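Local coordinates for protein xylan esterase 1 (Thermoanaerobacterium sp. 'JW/SL YS485', PDB 3FCY) that probably hydrolyses acetyl esters such as those of acetylated xylan, as an alpha/beta hydrolase of carbohydrate esterase family 7, at residues Arg62-Lys67 / Thr88-Ala93; Asp141-Gly146 / Arg178-Asp183; Gly153-Asn158 / Leu168-Asp173. One frame throughout, in Å; residues are numbered along the deposited sequence.

Interaction 1 (Arg62-Lys67 / Thr88-Ala93); sequences RSVDPK and TGVRGA
V64 and P66, in the loop that links helix 50-62 to the first strand of the sheet, pack against T88, G89 and V90, where strand 80-88 ends in the turn of a beta hairpin with strand 94-102. One backbone hydrogen bond joins the two loops across the contact: T88 N donates to P66 O over 2.9 Å. Next to P66 the first loop forms an Asx turn, D65 OD1 accepting from K67 N at 2.9 Å on its anti side. The hairpin turn is closed by a backbone bond from G89 N to A93 O.

The side-chain packing falls mainly to V64, whose two methyls have separate tasks. Its CG1, anti to the backbone N (chi1 179°), packs on the backbone carbonyls of T88 and G89, 3.2 Å from T88 O. CG2 makes the apolar contact with V90, the two valine side chains crossing at about a right angle. Q186 touches V64 and also donates to T88 O, so this residue of helix 176-192 meets both sides of the contact. The T88 hydroxyl takes its polar partner from R94 on the returning strand, although OG1 also comes within 3.6 Å of P66 O. Between the valines the nearest side-chain carbons are V64 CG2 and V90 CG1, 4.1 Å apart.

Interaction 2 (Asp141-Gly146 / Arg178-Asp183); sequences DVRGQG and RHIFLD
A type II beta turn from V142 to Q145, just beyond strand 136-140 of the alpha/beta-hydrolase sheet, is clamped to helix 176-192 by a buried salt bridge between R143 and D183. The arginine grips the carboxylate side-on with two nitrogens: NE meets D183 OD2 at 2.6 Å and NH2 meets D183 OD1 at 2.8 Å, each oxygen using its syn lone pair. Guanidinium and carboxylate are nearly coplanar, 24° apart. An extended chain from CG to NE (chi2 -179°) carries the guanidinium across to the helix, where H179 CB lies over one face, 3.5 Å from R143 NH1.

Beside the ion pair, V142 meets I180 at about a right angle, its CG1 pressed tightly against I180 CD1 at 3.4 Å. L213 of helix 209-220 touches both side chains. The V142 side chain is also about 7 Å from that of Y117, the predicted substrate-binding residue, which places the turn near the predicted active site.

A water links the turn to the helix a second time, accepting from R143 N at 3.1 Å and donating to D183 OD2 at 2.8 Å. Two arginine N-H donors and this water would be expected to favour the carboxylate form of D183, while V90 O, a further acceptor for R143 NH2, helps to fix the guanidinium.

Interaction 3 (Gly153-Asn158 / Leu168-Asp173); sequences GGVTGN and LDDDAD
D170 reaches over to the backbone of V155 and T156, bridging two parts of the long loop between strand 136-140 and helix 176-192. Its CG stands anti to the backbone N (chi1 -161°), which extends the carboxylate toward the facing segment. OD2 accepts from T156 N at 3.2 Å, on the anti side and 27° out of the carboxylate plane, and also lies 3.4 Å from V155 CA. OD1 has N174 ND2 as its donor. One residue on, D171 OD2 accepts from D173 N at 3.0 Å, an Asx turn at the start of the 3-10 segment 172-173.

T156 crosses D170 at about a right angle. With chi1 at 56°, its OG1 sits between the backbone N and the carbonyl carbon and faces the aspartate, 3.6 Å from D170 CB. G157 follows with a positive phi that suits glycine.

Water extends the contact. One molecule donates to G154 O, but its approach to D170 OD2 is implausibly short, so that half of the bridge is doubtful. Another accepts from N158 N at 3.0 Å and donates to D169 OD2 at 2.6 Å. D169 OD1 is hydrogen-bonded to Y256 OH.

The contact lies at the surface and meets a second subunit, whose Q145 O accepts from N158 ND2. Within the chain, helix 267-274 flanks the 168-173 side through K273 and L274, and beyond D173 the chain enters helix 176-192.

Overall arrangement
Interaction 2 is the buried core contact, interaction 1 is partly buried at the edge of the fold, and interaction 3 lies on the surface. The chemistry differs with depth: a bidentate ion pair with tight aliphatic packing inside, a backbone bond and valine contacts at the hairpin, and aspartates meeting backbone N-H and water outside. Helix 176-192 relates them all, supplying one side of interaction 2, touching the valines of interaction 1 and beginning just after interaction 3. A93 packs on R143 and R91 on H179, joining interactions 1 and 2, while R91 NH2 makes a weak hydrogen bond to D173 O of interaction 3. Interactions 2 and 3 both reach the second subunit.

Interaction 1 (Arg62-Lys67 / Thr88-Ala93)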
# COMPACT_ATOMS: atom_id res chain seq x y z
N ARG A 62 17.45 41.49 -17.14
CA ARG A 62 17.54 42.38 -18.28
C ARG A 62 18.96 42.83 -18.64
O ARG A 62 19.20 43.32 -19.74
CB ARG A 62 16.63 43.59 -18.06
CG ARG A 62 15.16 43.22 -18.21
CD ARG A 62 14.22 44.22 -17.56
NE ARG A 62 12.83 43.78 -17.68
CZ ARG A 62 11.82 44.30 -16.99
NH1 ARG A 62 12.04 45.28 -16.12
NH2 ARG A 62 10.59 43.85 -17.18
N SER A 63 19.90 42.66 -17.72
CA SER A 63 21.28 43.04 -17.99
C SER A 63 22.07 41.88 -18.61
O SER A 63 23.22 42.05 -19.00
CB SER A 63 21.96 43.49 -16.71
OG SER A 63 22.08 42.42 -15.79
N VAL A 64 21.44 40.71 -18.70
CA VAL A 64 22.12 39.55 -19.26
C VAL A 64 22.17 39.53 -20.78
O VAL A 64 21.20 39.87 -21.45
CB VAL A 64 21.44 38.22 -18.80
CG1 VAL A 64 22.17 37.03 -19.43
CG2 VAL A 64 21.46 38.11 -17.28
N ASP A 65 23.32 39.13 -21.31
CA ASP A 65 23.49 39.00 -22.76
C ASP A 65 23.10 37.55 -23.02
O ASP A 65 23.83 36.63 -22.65
CB ASP A 65 24.95 39.21 -23.17
CG ASP A 65 25.15 39.10 -24.67
OD1 ASP A 65 24.36 38.38 -25.33
OD2 ASP A 65 26.10 39.71 -25.19
N PRO A 66 21.95 37.32 -23.68
CA PRO A 66 21.50 35.96 -23.97
C PRO A 66 22.40 35.13 -24.88
O PRO A 66 22.44 33.91 -24.75
CB PRO A 66 20.11 36.19 -24.57
CG PRO A 66 20.28 37.50 -25.29
CD PRO A 66 21.06 38.32 -24.28
N LYS A 67 23.12 35.78 -25.79
CA LYS A 67 24.00 35.08 -26.71
C LYS A 67 23.29 33.83 -27.25
O LYS A 67 23.80 32.71 -27.16
CB LYS A 67 25.31 34.68 -26.02
CG LYS A 67 26.22 35.87 -25.73
CD LYS A 67 27.54 35.41 -25.13
CE LYS A 67 28.46 36.59 -24.85
NZ LYS A 67 29.76 36.14 -24.27
N THR A 88 21.61 32.34 -22.51
CA THR A 88 22.20 32.47 -21.19
C THR A 88 21.27 33.25 -20.27
O THR A 88 20.82 34.34 -20.60
CB THR A 88 23.57 33.18 -21.27
OG1 THR A 88 24.45 32.42 -22.10
CG2 THR A 88 24.18 33.33 -19.88
N GLY A 89 20.97 32.66 -19.11
CA GLY A 89 20.10 33.30 -18.14
C GLY A 89 20.94 33.92 -17.04
O GLY A 89 22.15 34.04 -17.18
N VAL A 90 20.30 34.32 -15.94
CA VAL A 90 21.04 34.93 -14.85
C VAL A 90 22.05 33.94 -14.28
O VAL A 90 21.85 32.72 -14.36
CB VAL A 90 20.09 35.41 -13.71
CG1 VAL A 90 19.21 36.55 -14.22
CG2 VAL A 90 19.23 34.25 -13.20
N ARG A 91 23.13 34.47 -13.72
CA ARG A 91 24.20 33.68 -13.12
C ARG A 91 24.97 32.84 -14.14
O ARG A 91 25.65 31.88 -13.78
CB ARG A 91 23.65 32.79 -12.00
CG ARG A 91 22.82 33.54 -10.95
CD ARG A 91 23.55 34.79 -10.45
NE ARG A 91 22.67 35.70 -9.71
CZ ARG A 91 22.26 35.51 -8.45
NH1 ARG A 91 22.64 34.43 -7.78
NH2 ARG A 91 21.48 36.41 -7.87
N GLY A 92 24.85 33.22 -15.42
CA GLY A 92 25.56 32.52 -16.48
C GLY A 92 25.07 31.15 -16.89
O GLY A 92 25.75 30.45 -17.64
N ALA A 93 23.89 30.76 -16.43
CA ALA A 93 23.34 29.44 -16.78
C ALA A 93 22.87 29.37 -18.23
O ALA A 93 22.14 30.24 -18.70
CB ALA A 93 22.19 29.09 -15.84

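Interaction 2 (Asp141-Gly146 / Arg178-Asp183)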
# COMPACT_ATOMS: atom_id res chain seq x y z
N ASP A 141 13.26 23.99 -20.83
CA ASP A 141 13.67 22.99 -19.84
C ASP A 141 14.05 23.78 -18.60
O ASP A 141 14.75 24.80 -18.69
CB ASP A 141 14.88 22.18 -20.32
CG ASP A 141 14.53 21.14 -21.35
OD1 ASP A 141 13.36 20.68 -21.37
OD2 ASP A 141 15.42 20.76 -22.14
N VAL A 142 13.59 23.32 -17.44
CA VAL A 142 13.92 23.98 -16.18
C VAL A 142 15.35 23.61 -15.79
O VAL A 142 15.79 22.49 -16.02
CB VAL A 142 12.95 23.55 -15.05
CG1 VAL A 142 13.43 24.11 -13.71
CG2 VAL A 142 11.54 24.07 -15.35
N ARG A 143 16.07 24.58 -15.22
CA ARG A 143 17.45 24.35 -14.79
C ARG A 143 17.58 23.11 -13.91
O ARG A 143 16.79 22.90 -13.01
CB ARG A 143 17.96 25.54 -13.98
CG ARG A 143 17.98 26.86 -14.72
CD ARG A 143 18.54 27.97 -13.83
NE ARG A 143 18.59 29.24 -14.54
CZ ARG A 143 19.41 30.24 -14.24
NH1 ARG A 143 20.26 30.12 -13.23
NH2 ARG A 143 19.38 31.35 -14.97
N GLY A 144 18.60 22.30 -14.20
CA GLY A 144 18.87 21.11 -13.41
C GLY A 144 17.81 20.05 -13.21
O GLY A 144 17.93 19.24 -12.29
N GLN A 145 16.78 20.02 -14.05
CA GLN A 145 15.77 18.98 -13.89
C GLN A 145 15.96 17.87 -14.93
O GLN A 145 17.09 17.39 -15.11
CB GLN A 145 14.35 19.59 -13.92
CG GLN A 145 14.15 20.57 -12.76
CD GLN A 145 12.70 20.89 -12.44
OE1 GLN A 145 11.77 20.40 -13.09
NE2 GLN A 145 12.49 21.72 -11.42
N GLY A 146 14.90 17.44 -15.60
CA GLY A 146 15.05 16.36 -16.56
C GLY A 146 15.53 16.69 -17.96
O GLY A 146 15.69 15.78 -18.78
N ARG A 178 13.91 31.47 -8.19
CA ARG A 178 13.92 32.90 -8.49
C ARG A 178 14.56 33.02 -9.88
O ARG A 178 14.06 33.73 -10.76
CB ARG A 178 14.74 33.63 -7.43
CG ARG A 178 14.85 35.14 -7.59
CD ARG A 178 16.13 35.51 -8.29
NE ARG A 178 16.59 36.86 -7.96
CZ ARG A 178 17.67 37.42 -8.48
NH1 ARG A 178 18.41 36.74 -9.36
NH2 ARG A 178 18.02 38.65 -8.14
N HIS A 179 15.65 32.28 -10.09
CA HIS A 179 16.34 32.30 -11.37
C HIS A 179 15.48 31.63 -12.44
O HIS A 179 15.38 32.11 -13.57
CB HIS A 179 17.68 31.56 -11.27
CG HIS A 179 18.52 31.98 -10.10
ND1 HIS A 179 18.57 33.28 -9.65
CD2 HIS A 179 19.35 31.27 -9.30
CE1 HIS A 179 19.39 33.36 -8.62
NE2 HIS A 179 19.89 32.15 -8.39
N ILE A 180 14.87 30.50 -12.08
CA ILE A 180 14.00 29.77 -13.00
C ILE A 180 12.86 30.67 -13.47
O ILE A 180 12.55 30.72 -14.65
CB ILE A 180 13.43 28.49 -12.34
CG1 ILE A 180 14.58 27.53 -12.03
CG2 ILE A 180 12.43 27.83 -13.29
CD1 ILE A 180 14.17 26.30 -11.23
N PHE A 181 12.23 31.38 -12.53
CA PHE A 181 11.14 32.28 -12.90
C PHE A 181 11.69 33.31 -13.88
O PHE A 181 11.07 33.61 -14.90
CB PHE A 181 10.59 33.00 -11.66
CG PHE A 181 9.69 32.15 -10.79
CD1 PHE A 181 9.57 30.78 -10.99
CD2 PHE A 181 8.99 32.73 -9.73
CE1 PHE A 181 8.77 30.00 -10.15
CE2 PHE A 181 8.19 31.96 -8.88
CZ PHE A 181 8.08 30.59 -9.10
N LEU A 182 12.87 33.86 -13.57
CA LEU A 182 13.50 34.84 -14.46
C LEU A 182 13.76 34.25 -15.84
O LEU A 182 13.63 34.95 -16.85
CB LEU A 182 14.80 35.37 -13.85
CG LEU A 182 14.64 36.30 -12.65
CD1 LEU A 182 16.02 36.71 -12.11
CD2 LEU A 182 13.83 37.53 -13.06
N ASP A 183 14.12 32.97 -15.89
CA ASP A 183 14.37 32.33 -17.18
C ASP A 183 13.09 32.37 -18.03
O ASP A 183 13.15 32.64 -19.23
CB ASP A 183 14.79 30.86 -17.03
CG ASP A 183 16.15 30.68 -16.37
OD1 ASP A 183 17.01 31.58 -16.49
OD2 ASP A 183 16.36 29.61 -15.76
O HOH W 1 15.00 27.24 -16.39

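Interaction 3 (Gly153-Asn158 / Leu168-Asp173)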
# COMPACT_ATOMS: atom_id res chain seq x y z
N GLY A 153 24.29 26.22 -9.72
CA GLY A 153 24.41 26.01 -8.29
C GLY A 153 25.10 27.16 -7.58
O GLY A 153 24.81 28.33 -7.83
N GLY A 154 26.02 26.83 -6.67
CA GLY A 154 26.73 27.85 -5.94
C GLY A 154 25.90 28.38 -4.79
O GLY A 154 25.97 29.56 -4.46
N VAL A 155 25.11 27.51 -4.17
CA VAL A 155 24.28 27.90 -3.05
C VAL A 155 24.67 27.12 -1.80
O VAL A 155 25.24 26.03 -1.89
CB VAL A 155 22.79 27.62 -3.33
CG1 VAL A 155 22.32 28.43 -4.53
CG2 VAL A 155 22.58 26.13 -3.58
N THR A 156 24.38 27.68 -0.64
CA THR A 156 24.68 27.00 0.61
C THR A 156 23.43 26.23 0.99
O THR A 156 22.35 26.48 0.45
CB THR A 156 25.03 28.00 1.72
OG1 THR A 156 23.96 28.94 1.87
CG2 THR A 156 26.32 28.75 1.38
N GLY A 157 23.57 25.29 1.92
CA GLY A 157 22.41 24.52 2.33
C GLY A 157 22.22 23.26 1.50
O GLY A 157 23.06 22.91 0.68
N ASN A 158 21.09 22.59 1.73
CA ASN A 158 20.74 21.35 1.05
C ASN A 158 20.74 21.41 -0.48
O ASN A 158 20.27 22.39 -1.07
CB ASN A 158 19.38 20.89 1.57
CG ASN A 158 18.98 19.52 1.06
OD1 ASN A 158 18.44 19.38 -0.03
ND2 ASN A 158 19.27 18.50 1.86
N LEU A 168 17.36 28.17 -0.03
CA LEU A 168 16.52 28.72 1.03
C LEU A 168 17.33 29.23 2.23
O LEU A 168 16.94 30.20 2.87
CB LEU A 168 15.51 27.66 1.49
CG LEU A 168 14.47 28.07 2.55
CD1 LEU A 168 13.64 29.24 2.04
CD2 LEU A 168 13.58 26.89 2.86
N ASP A 169 18.46 28.59 2.53
CA ASP A 169 19.31 29.03 3.64
C ASP A 169 20.39 30.00 3.16
O ASP A 169 21.28 30.38 3.92
CB ASP A 169 20.01 27.85 4.33
CG ASP A 169 19.06 27.01 5.16
OD1 ASP A 169 18.10 27.58 5.73
OD2 ASP A 169 19.29 25.79 5.27
N ASP A 170 20.32 30.39 1.89
CA ASP A 170 21.28 31.33 1.31
C ASP A 170 20.52 32.66 1.21
O ASP A 170 19.38 32.76 1.66
CB ASP A 170 21.65 30.87 -0.10
CG ASP A 170 22.95 31.48 -0.59
OD1 ASP A 170 23.16 32.70 -0.39
OD2 ASP A 170 23.76 30.75 -1.20
N ASP A 171 21.14 33.68 0.62
CA ASP A 171 20.45 34.96 0.46
C ASP A 171 19.22 34.76 -0.43
O ASP A 171 19.26 33.97 -1.38
CB ASP A 171 21.37 36.00 -0.18
CG ASP A 171 20.71 37.37 -0.26
OD1 ASP A 171 20.56 38.01 0.80
OD2 ASP A 171 20.33 37.79 -1.37
N ALA A 172 18.14 35.46 -0.13
CA ALA A 172 16.91 35.34 -0.91
C ALA A 172 17.13 35.49 -2.41
O ALA A 172 16.47 34.81 -3.21
CB ALA A 172 15.88 36.36 -0.43
N ASP A 173 18.06 36.35 -2.80
CA ASP A 173 18.34 36.57 -4.22
C ASP A 173 19.04 35.39 -4.88
O ASP A 173 19.27 35.40 -6.09
CB ASP A 173 19.20 37.83 -4.41
CG ASP A 173 18.46 39.12 -4.04
OD1 ASP A 173 19.06 40.21 -4.20
OD2 ASP A 173 17.30 39.06 -3.58
O HOH W 2 25.87 31.17 -2.30
O HOH W 3 19.24 23.72 3.76